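PDB 1Q35: iron binding protein FbpA from Mannheimia haemolytica, which binds ferric iron in the periplasm and probably hands it to an uptake system of the inner membrane, as a bacterial solute-binding protein. Local coordinates for residues A[103-108]-A[117-122]; A[218-223]-A[282-287]; A[162-167]-A[309-314]. All coordinates share one frame; numbering follows the deposited sequence. Where two conformers were deposited one is given.

Contact 1: residues A[103-108]-A[117-122]; sequences RVIYTS and AGFDYL
Strand 96-108, part of the mixed sheet of a periplasmic solute-binding fold, is bound by the loop that follows it through a single buried hydrogen bond, from Tyr121 OH to Arg103 O at 2.6 Å. The approach is nearly end-on to the carbonyl, with a C=O...donor angle of 169°, and Arg103 O lies in the plane of the phenol ring, at its edge. Tyr121 CG stands anti to its own carbonyl carbon (chi1 -56°), which turns the ring toward the strand. The hydroxyl is gripped from two directions, since it also takes a hydrogen bond from the backbone N of His228, so donor and acceptor roles are both used.

Two residues along, Ile105 points at the loop and supplies the apolar part of the contact. Its CD1 reaches the rim of Phe119 near the ring plane, 3.9 Å from CE2, the two side chains crossing at about a right angle. The same methyl comes 4.3 Å from Tyr121 CD1, obliquely, and so lies between the two aromatic residues.

The turn that presents Tyr121 is itself fixed: Asp120 OD1 accepts from Leu122 N at 2.9 Å, an almost straight bond (176°) that closes an Asx turn. On the strand, the Arg103 guanidinium leads away from the loop to a salt bridge with Asp178, its side chain close to that of Tyr142, an iron ligand in another structure of this protein; no iron is bound here. The loop is thus held by a tyrosine hydroxyl against a sheet strand whose Arg103 side chain reaches toward the iron-site tyrosines of this solute-binding fold.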
loop_
_atom_site.group_PDB
_atom_site.type_symbol
_atom_site.label_atom_id
_atom_site.label_comp_id
_atom_site.label_asym_id
_atom_site.label_seq_id
_atom_site.Cartn_x
_atom_site.Cartn_y
_atom_site.Cartn_z
ATOM N N ARG A 103 0.674 6.234 3.813
ATOM C CA ARG A 103 1.671 5.712 4.739
ATOM C C ARG A 103 1.903 6.795 5.783
ATOM O O ARG A 103 2.506 7.831 5.512
ATOM C CB ARG A 103 2.952 5.279 4.022
ATOM C CG ARG A 103 3.844 4.388 4.866
ATOM C CD ARG A 103 4.620 3.352 4.051
ATOM N NE ARG A 103 5.325 2.399 4.909
ATOM C CZ ARG A 103 4.747 1.386 5.556
ATOM N NH1 ARG A 103 5.469 0.600 6.338
ATOM N NH2 ARG A 103 3.453 1.153 5.439
ATOM N N VAL A 104 1.343 6.564 6.963
ATOM C CA VAL A 104 1.234 7.568 8.010
ATOM C C VAL A 104 2.263 7.358 9.115
ATOM O O VAL A 104 3.022 6.389 9.096
ATOM C CB VAL A 104 -0.198 7.568 8.600
ATOM C CG1 VAL A 104 -1.217 7.846 7.500
ATOM C CG2 VAL A 104 -0.525 6.255 9.302
ATOM N N ILE A 105 2.285 8.293 10.060
ATOM C CA ILE A 105 3.083 8.170 11.269
ATOM C C ILE A 105 2.133 7.999 12.444
ATOM O O ILE A 105 1.296 8.861 12.706
ATOM C CB ILE A 105 3.993 9.395 11.485
ATOM C CG1 ILE A 105 4.951 9.555 10.302
ATOM C CG2 ILE A 105 4.767 9.249 12.801
ATOM C CD1 ILE A 105 5.783 10.809 10.339
ATOM N N TYR A 106 2.240 6.858 13.117
ATOM C CA TYR A 106 1.506 6.616 14.357
ATOM C C TYR A 106 2.340 7.093 15.531
ATOM O O TYR A 106 3.553 6.910 15.540
ATOM C CB TYR A 106 1.189 5.126 14.497
ATOM C CG TYR A 106 0.244 4.632 13.430
ATOM C CD1 TYR A 106 0.669 3.782 12.411
ATOM C CD2 TYR A 106 -1.074 5.040 13.424
ATOM C CE1 TYR A 106 -0.213 3.348 11.429
ATOM C CE2 TYR A 106 -1.958 4.618 12.439
ATOM C CZ TYR A 106 -1.527 3.775 11.449
ATOM O OH TYR A 106 -2.438 3.383 10.494
ATOM N N THR A 107 1.698 7.716 16.516
ATOM C CA THR A 107 2.404 8.159 17.715
ATOM C C THR A 107 1.726 7.645 18.970
ATOM O O THR A 107 0.535 7.363 18.984
ATOM C CB THR A 107 2.478 9.688 17.790
ATOM O OG1 THR A 107 1.161 10.244 17.670
ATOM C CG2 THR A 107 3.304 10.273 16.644
ATOM N N SER A 108 2.508 7.541 20.036
ATOM C CA SER A 108 1.973 7.173 21.336
ATOM C C SER A 108 1.005 8.253 21.803
ATOM O O SER A 108 1.364 9.419 21.865
ATOM C CB SER A 108 3.106 7.039 22.347
ATOM O OG SER A 108 2.602 6.927 23.667
ATOM N N ALA A 117 1.207 20.516 12.842
ATOM C CA ALA A 117 1.248 20.832 11.423
ATOM C C ALA A 117 2.682 21.157 11.021
ATOM O O ALA A 117 3.409 21.838 11.747
ATOM C CB ALA A 117 0.329 22.005 11.108
ATOM N N GLY A 118 3.083 20.643 9.863
ATOM C CA GLY A 118 4.432 20.800 9.350
ATOM C C GLY A 118 5.333 19.600 9.581
ATOM O O GLY A 118 6.404 19.527 8.990
ATOM N N PHE A 119 4.915 18.658 10.424
ATOM C CA PHE A 119 5.731 17.476 10.713
ATOM C C PHE A 119 5.892 16.606 9.470
ATOM O O PHE A 119 4.933 16.326 8.770
ATOM C CB PHE A 119 5.123 16.663 11.859
ATOM C CG PHE A 119 6.098 15.730 12.523
ATOM C CD1 PHE A 119 6.736 16.095 13.702
ATOM C CD2 PHE A 119 6.389 14.484 11.971
ATOM C CE1 PHE A 119 7.630 15.236 14.325
ATOM C CE2 PHE A 119 7.285 13.620 12.600
ATOM C CZ PHE A 119 7.903 14.002 13.769
ATOM N N ASP A 120 7.117 16.157 9.238
ATOM C CA ASP A 120 7.509 15.466 8.015
ATOM C C ASP A 120 8.097 14.107 8.389
ATOM O O ASP A 120 8.646 13.943 9.480
ATOM C CB ASP A 120 8.571 16.324 7.321
ATOM C CG ASP A 120 8.802 15.960 5.873
ATOM O OD1 ASP A 120 9.159 14.800 5.569
ATOM O OD2 ASP A 120 8.709 16.825 4.979
ATOM N N TYR A 121 8.003 13.134 7.484
ATOM C CA TYR A 121 8.805 11.908 7.599
ATOM C C TYR A 121 10.248 12.219 7.999
ATOM O O TYR A 121 10.824 11.532 8.836
ATOM C CB TYR A 121 8.818 11.128 6.278
ATOM C CG TYR A 121 7.437 10.789 5.781
ATOM C CD1 TYR A 121 6.751 9.680 6.261
ATOM C CD2 TYR A 121 6.793 11.605 4.855
ATOM C CE1 TYR A 121 5.470 9.382 5.819
ATOM C CE2 TYR A 121 5.512 11.320 4.417
ATOM C CZ TYR A 121 4.860 10.210 4.897
ATOM O OH TYR A 121 3.583 9.943 4.470
ATOM N N LEU A 122 10.820 13.248 7.383
ATOM C CA LEU A 122 12.209 13.637 7.621
ATOM C C LEU A 122 12.523 13.900 9.082
ATOM O O LEU A 122 13.658 13.704 9.519
ATOM C CB LEU A 122 12.555 14.893 6.823
ATOM C CG LEU A 122 12.639 14.732 5.309
ATOM C CD1 LEU A 122 12.659 16.096 4.650
ATOM C CD2 LEU A 122 13.869 13.917 4.919
#

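Contact 2: residues A[218-223]-A[282-287]; sequences INFPSG and KGWGTF
Phe220 meets the segment 282-287 along almost its whole side chain, beginning at CB, which lies 3.5 Å from Phe287 CB. Further out, CG rests over the second phenyl group, and CD2 makes the closest approach, 3.4 Å to Phe287 CD1. CE2 continues along the same ring above CE1, while on the other edge CE1 turns to Trp284, touching its CB at 3.8 Å, with Trp284 O at the ring edge, in its plane. CZ, at the tip, sits between Phe287 CD1 and Trp284 CB.

The two phenyl groups form an offset stack, centroids 4.2 Å apart and planes inclined by only 14°, with Phe287 CD1 over the centre of the Phe220 ring. Phe287 gets there by placing CG between its backbone N and carbonyl carbon (chi1 56°), which folds the ring over its partner.

This aromatic cluster joins the end of strand 216-219, which pairs antiparallel with strand 96-108 in the mixed sheet of this solute-binding fold, to the chain that leaves helix 279-283. Gly285, with positive phi, is the first residue to depart from helical geometry there, and its N still bonds to Lys282 O.

Ile218 extends the apolar patch on the strand side. Its CD1 forms a CH-pi contact over the six-membered ring of Trp284, 3.9 Å from the centroid and 9° off the normal, while CG2 lies over the same indole near CD1. The backbones are bridged by a water that donates to Trp284 O at 3.0 Å and, at longer range, to Ile218 O. Tyr269 of strand 269-270 touches both Phe220 and Trp284.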
loop_
_atom_site.group_PDB
_atom_site.type_symbol
_atom_site.label_atom_id
_atom_site.label_comp_id
_atom_site.label_asym_id
_atom_site.label_seq_id
_atom_site.Cartn_x
_atom_site.Cartn_y
_atom_site.Cartn_z
ATOM N N ILE A 218 -3.201 8.471 14.863
ATOM C CA ILE A 218 -2.864 8.511 13.442
ATOM C C ILE A 218 -2.520 9.948 13.032
ATOM O O ILE A 218 -3.252 10.890 13.348
ATOM C CB ILE A 218 -4.007 7.900 12.566
ATOM C CG1 ILE A 218 -3.587 7.836 11.097
ATOM C CG2 ILE A 218 -5.324 8.671 12.700
ATOM C CD1 ILE A 218 -4.404 6.883 10.263
ATOM N N ASN A 219 -1.391 10.115 12.348
ATOM C CA ASN A 219 -0.940 11.435 11.910
ATOM C C ASN A 219 -0.599 11.405 10.433
ATOM O O ASN A 219 0.123 10.522 9.982
ATOM C CB ASN A 219 0.309 11.899 12.665
ATOM C CG ASN A 219 0.141 11.888 14.167
ATOM O OD1 ASN A 219 -0.275 12.882 14.767
ATOM N ND2 ASN A 219 0.494 10.769 14.790
ATOM N N PHE A 220 -1.087 12.398 9.697
ATOM C CA PHE A 220 -0.799 12.549 8.276
ATOM C C PHE A 220 0.286 13.608 8.123
ATOM O O PHE A 220 0.038 14.793 8.375
ATOM C CB PHE A 220 -2.063 12.985 7.530
ATOM C CG PHE A 220 -3.201 12.031 7.678
ATOM C CD1 PHE A 220 -4.308 12.368 8.443
ATOM C CD2 PHE A 220 -3.173 10.793 7.051
ATOM C CE1 PHE A 220 -5.364 11.485 8.582
ATOM C CE2 PHE A 220 -4.230 9.905 7.186
ATOM C CZ PHE A 220 -5.323 10.247 7.955
ATOM N N PRO A 221 1.500 13.206 7.751
ATOM C CA PRO A 221 2.587 14.176 7.594
ATOM C C PRO A 221 2.206 15.349 6.694
ATOM O O PRO A 221 1.520 15.182 5.686
ATOM C CB PRO A 221 3.710 13.330 6.998
ATOM C CG PRO A 221 3.454 11.983 7.567
ATOM C CD PRO A 221 1.966 11.829 7.493
ATOM N N SER A 222 2.645 16.541 7.083
ATOM C CA SER A 222 2.218 17.781 6.444
ATOM C C SER A 222 3.398 18.718 6.195
ATOM O O SER A 222 3.261 19.942 6.250
ATOM C CB SER A 222 1.140 18.458 7.294
ATOM O OG SER A 222 1.590 18.670 8.617
ATOM N N GLY A 223 4.555 18.131 5.901
ATOM C CA GLY A 223 5.686 18.883 5.399
ATOM C C GLY A 223 5.490 19.277 3.946
ATOM O O GLY A 223 4.392 19.203 3.400
ATOM N N LYS A 282 -13.397 8.776 7.939
ATOM C CA LYS A 282 -13.850 10.163 7.852
ATOM C C LYS A 282 -13.482 10.957 9.106
ATOM O O LYS A 282 -13.167 12.145 9.027
ATOM C CB LYS A 282 -15.360 10.220 7.630
ATOM C CG LYS A 282 -15.786 9.842 6.223
ATOM C CD LYS A 282 -17.255 10.139 5.975
ATOM C CE LYS A 282 -18.162 9.237 6.781
ATOM N NZ LYS A 282 -19.566 9.303 6.296
ATOM N N GLY A 283 -13.528 10.298 10.261
ATOM C CA GLY A 283 -13.198 10.923 11.532
ATOM C C GLY A 283 -11.755 11.373 11.652
ATOM O O GLY A 283 -11.442 12.247 12.458
ATOM N N TRP A 284 -10.868 10.783 10.856
ATOM C CA TRP A 284 -9.462 11.195 10.834
ATOM C C TRP A 284 -9.251 12.547 10.165
ATOM O O TRP A 284 -8.186 13.149 10.320
ATOM C CB TRP A 284 -8.594 10.168 10.103
ATOM C CG TRP A 284 -8.669 8.784 10.638
ATOM C CD1 TRP A 284 -9.048 8.397 11.891
ATOM C CD2 TRP A 284 -8.356 7.583 9.926
ATOM N NE1 TRP A 284 -8.987 7.028 12.000
ATOM C CE2 TRP A 284 -8.569 6.506 10.803
ATOM C CE3 TRP A 284 -7.916 7.308 8.623
ATOM C CZ2 TRP A 284 -8.356 5.181 10.426
ATOM C CZ3 TRP A 284 -7.705 5.988 8.254
ATOM C CH2 TRP A 284 -7.924 4.945 9.151
ATOM N N GLY A 285 -10.239 13.006 9.403
ATOM C CA GLY A 285 -10.120 14.220 8.619
ATOM C C GLY A 285 -9.392 13.943 7.317
ATOM O O GLY A 285 -8.896 12.836 7.088
ATOM N N THR A 286 -9.333 14.948 6.453
ATOM C CA THR A 286 -8.549 14.841 5.227
ATOM C C THR A 286 -7.119 15.347 5.459
ATOM O O THR A 286 -6.739 15.697 6.579
ATOM C CB THR A 286 -9.263 15.523 4.036
ATOM O OG1 THR A 286 -8.702 15.040 2.806
ATOM C CG2 THR A 286 -9.045 17.023 4.010
ATOM N N PHE A 287 -6.315 15.342 4.403
ATOM C CA PHE A 287 -4.921 15.746 4.504
ATOM C C PHE A 287 -4.403 16.110 3.123
ATOM O O PHE A 287 -5.034 15.815 2.115
ATOM C CB PHE A 287 -4.080 14.624 5.125
ATOM C CG PHE A 287 -4.186 13.328 4.398
ATOM C CD1 PHE A 287 -5.158 12.401 4.736
ATOM C CD2 PHE A 287 -3.320 13.038 3.368
ATOM C CE1 PHE A 287 -5.254 11.205 4.056
ATOM C CE2 PHE A 287 -3.409 11.846 2.687
ATOM C CZ PHE A 287 -4.380 10.925 3.024
HETATM O O HOH W 1 -5.710 12.470 11.904
#

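Contact 3: residues A[162-167]-A[309-314]; sequences FLEGLK and DEVKFD
Lys167 and Phe313 point in nearly opposite directions, their side chains meeting at the lysine CB, where the C-terminal end of helix 301-311 meets helix 141-168. The helix end is a Schellman motif: Lys312 takes positive phi as the first residue beyond it, and the turned chain brings the carbonyls of Val311 and Lys312 to face the lysine. Lys167 is extended throughout, CG anti to the backbone N (chi1 -179°), and so delivers NZ to both: it donates to Val311 O at 2.8 Å, with a C=O...donor angle of 160°, and to Lys312 O at 3.0 Å from well above the carbonyl plane. The ammonium would probably be favoured here, lying at the negative end of the helix dipole.

The Phe313 ring packs against the base of this lysine and the helix turn before it. Its CD1 and CE1 lie about 4.0 Å from Lys167 CB, the edge meets Leu163 O near the ring plane, and CZ comes 3.8 Å from Leu166 CD2, the leucine methyl meeting the ring end at a slant.

One turn earlier on the long helix, Glu164 and Val311 pass side by side, pointing opposite ways. In one of the two conformers of Glu164, a bend at chi2 (-89°) lays the carboxylate group beside the valine, while Leu163 CB meets Val311 CG2 more loosely. Glu310, one residue earlier, is paired by a salt bridge with Lys160 of the long helix.

Lys312 folds back, bent at chi2 and chi4, over its own helix end, and its NZ reaches Asp309 O at 2.9 Å from the face opposite to that used by the backbone N of Lys312.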
loop_
_atom_site.group_PDB
_atom_site.type_symbol
_atom_site.label_atom_id
_atom_site.label_comp_id
_atom_site.label_asym_id
_atom_site.label_seq_id
_atom_site.Cartn_x
_atom_site.Cartn_y
_atom_site.Cartn_z
ATOM N N PHE A 162 18.728 10.619 5.405
ATOM C CA PHE A 162 17.486 10.350 6.112
ATOM C C PHE A 162 17.434 8.904 6.609
ATOM O O PHE A 162 17.117 8.662 7.774
ATOM C CB PHE A 162 16.272 10.663 5.227
ATOM C CG PHE A 162 15.009 10.026 5.712
ATOM C CD1 PHE A 162 14.365 10.499 6.845
ATOM C CD2 PHE A 162 14.477 8.928 5.062
ATOM C CE1 PHE A 162 13.200 9.899 7.299
ATOM C CE2 PHE A 162 13.320 8.318 5.521
ATOM C CZ PHE A 162 12.682 8.811 6.637
ATOM N N LEU A 163 17.742 7.947 5.743
ATOM C CA LEU A 163 17.705 6.539 6.137
ATOM C C LEU A 163 18.710 6.225 7.240
ATOM O O LEU A 163 18.417 5.415 8.109
ATOM C CB LEU A 163 17.937 5.632 4.935
ATOM C CG LEU A 163 16.803 5.622 3.904
ATOM C CD1 LEU A 163 17.219 4.864 2.666
ATOM C CD2 LEU A 163 15.531 5.025 4.483
ATOM N N GLU A 164 19.871 6.871 7.216
ATOM C CA GLU A 164 20.877 6.651 8.256
ATOM C C GLU A 164 20.370 7.170 9.599
ATOM O O GLU A 164 20.540 6.509 10.629
ATOM C CB GLU A 164 22.199 7.319 7.880
ATOM C CG GLU A 164 22.891 6.715 6.668
ATOM C CD GLU A 164 23.825 5.575 7.006
ATOM O OE1 GLU A 164 24.801 5.387 6.252
ATOM O OE2 GLU A 164 23.583 4.864 8.002
ATOM N N GLY A 165 19.725 8.331 9.593
ATOM C CA GLY A 165 19.187 8.898 10.817
ATOM C C GLY A 165 18.008 8.106 11.358
ATOM O O GLY A 165 17.891 7.881 12.568
ATOM N N LEU A 166 17.126 7.680 10.458
ATOM C CA LEU A 166 15.987 6.851 10.823
ATOM C C LEU A 166 16.477 5.542 11.452
ATOM O O LEU A 166 16.006 5.143 12.520
ATOM C CB LEU A 166 15.113 6.582 9.591
ATOM C CG LEU A 166 13.861 5.743 9.845
ATOM C CD1 LEU A 166 12.907 6.433 10.816
ATOM C CD2 LEU A 166 13.170 5.440 8.530
ATOM N N LYS A 167 17.428 4.887 10.798
ATOM C CA LYS A 167 18.031 3.669 11.334
ATOM C C LYS A 167 18.624 3.907 12.722
ATOM O O LYS A 167 18.405 3.118 13.644
ATOM C CB LYS A 167 19.111 3.142 10.390
ATOM C CG LYS A 167 19.763 1.851 10.886
ATOM C CD LYS A 167 21.005 1.498 10.095
ATOM C CE LYS A 167 21.662 0.259 10.668
ATOM N NZ LYS A 167 22.898 -0.104 9.935
ATOM N N ASP A 309 19.929 -1.089 1.206
ATOM C CA ASP A 309 21.021 -2.053 1.284
ATOM C C ASP A 309 22.320 -1.402 1.754
ATOM O O ASP A 309 23.011 -1.955 2.610
ATOM C CB ASP A 309 21.234 -2.735 -0.068
ATOM C CG ASP A 309 22.349 -3.755 -0.028
ATOM O OD1 ASP A 309 22.241 -4.717 0.758
ATOM O OD2 ASP A 309 23.378 -3.661 -0.726
ATOM N N GLU A 310 22.655 -0.227 1.220
ATOM C CA GLU A 310 23.897 0.452 1.586
ATOM C C GLU A 310 23.943 0.791 3.069
ATOM O O GLU A 310 24.978 0.626 3.713
ATOM C CB GLU A 310 24.086 1.727 0.761
ATOM C CG GLU A 310 24.451 1.475 -0.690
ATOM C CD GLU A 310 24.472 2.738 -1.524
ATOM O OE1 GLU A 310 24.496 2.606 -2.762
ATOM O OE2 GLU A 310 24.476 3.849 -0.950
ATOM N N VAL A 311 22.825 1.252 3.624
ATOM C CA VAL A 311 22.797 1.625 5.039
ATOM C C VAL A 311 22.594 0.413 5.951
ATOM O O VAL A 311 22.667 0.547 7.170
ATOM C CB VAL A 311 21.732 2.721 5.344
ATOM C CG1 VAL A 311 21.910 3.919 4.418
ATOM C CG2 VAL A 311 20.320 2.179 5.265
ATOM N N LYS A 312 22.342 -0.751 5.362
ATOM C CA LYS A 312 22.084 -1.985 6.106
ATOM C C LYS A 312 21.006 -1.710 7.152
ATOM O O LYS A 312 21.189 -1.919 8.357
ATOM C CB LYS A 312 23.373 -2.552 6.721
ATOM C CG LYS A 312 24.404 -2.995 5.680
ATOM C CD LYS A 312 23.935 -4.210 4.885
ATOM C CE LYS A 312 25.007 -4.733 3.936
ATOM N NZ LYS A 312 24.984 -4.042 2.615
ATOM N N PHE A 313 19.868 -1.235 6.651
ATOM C CA PHE A 313 18.805 -0.690 7.484
ATOM C C PHE A 313 18.320 -1.651 8.562
ATOM O O PHE A 313 17.994 -1.224 9.670
ATOM C CB PHE A 313 17.615 -0.255 6.615
ATOM C CG PHE A 313 16.589 0.541 7.363
ATOM C CD1 PHE A 313 16.713 1.916 7.485
ATOM C CD2 PHE A 313 15.523 -0.087 7.972
ATOM C CE1 PHE A 313 15.782 2.640 8.184
ATOM C CE2 PHE A 313 14.592 0.635 8.676
ATOM C CZ PHE A 313 14.717 2.002 8.773
ATOM N N ASP A 314 18.239 -2.929 8.221
ATOM C CA ASP A 314 17.667 -3.927 9.123
ATOM C C ASP A 314 18.657 -4.515 10.127
ATOM O O ASP A 314 18.258 -5.266 11.015
ATOM C CB ASP A 314 17.050 -5.065 8.319
ATOM C CG ASP A 314 15.816 -4.648 7.542
ATOM O OD1 ASP A 314 15.287 -3.525 7.744
ATOM O OD2 ASP A 314 15.295 -5.410 6.707
HETATM O O HOH W 2 25.993 3.322 5.634
HETATM O O HOH W 3 24.325 2.388 8.423
#

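Read from the N terminus, contact 1 closes first, a loop of eight residues that returns the chain to strand 96-108. Segment 162-167, on helix 141-168, then opens contact 3, which closes only near the C terminus at 309-314. Contact 2, between 218-223 and 282-287, is nested inside that long loop. Contacts 1 and 2 have centres about 9 Å apart and adjoin on neighbouring strands of one sheet, Ser222 meeting Gly118 and Phe119. Contact 3, about 18 Å from contact 1 between centres, meets it through Phe162 and does not touch contact 2. Contact 1 ties loop to strand 96-108, contact 2 strand 216-219 to the chain after helix 279-283, and contact 3 helix 301-311 to helix 141-168.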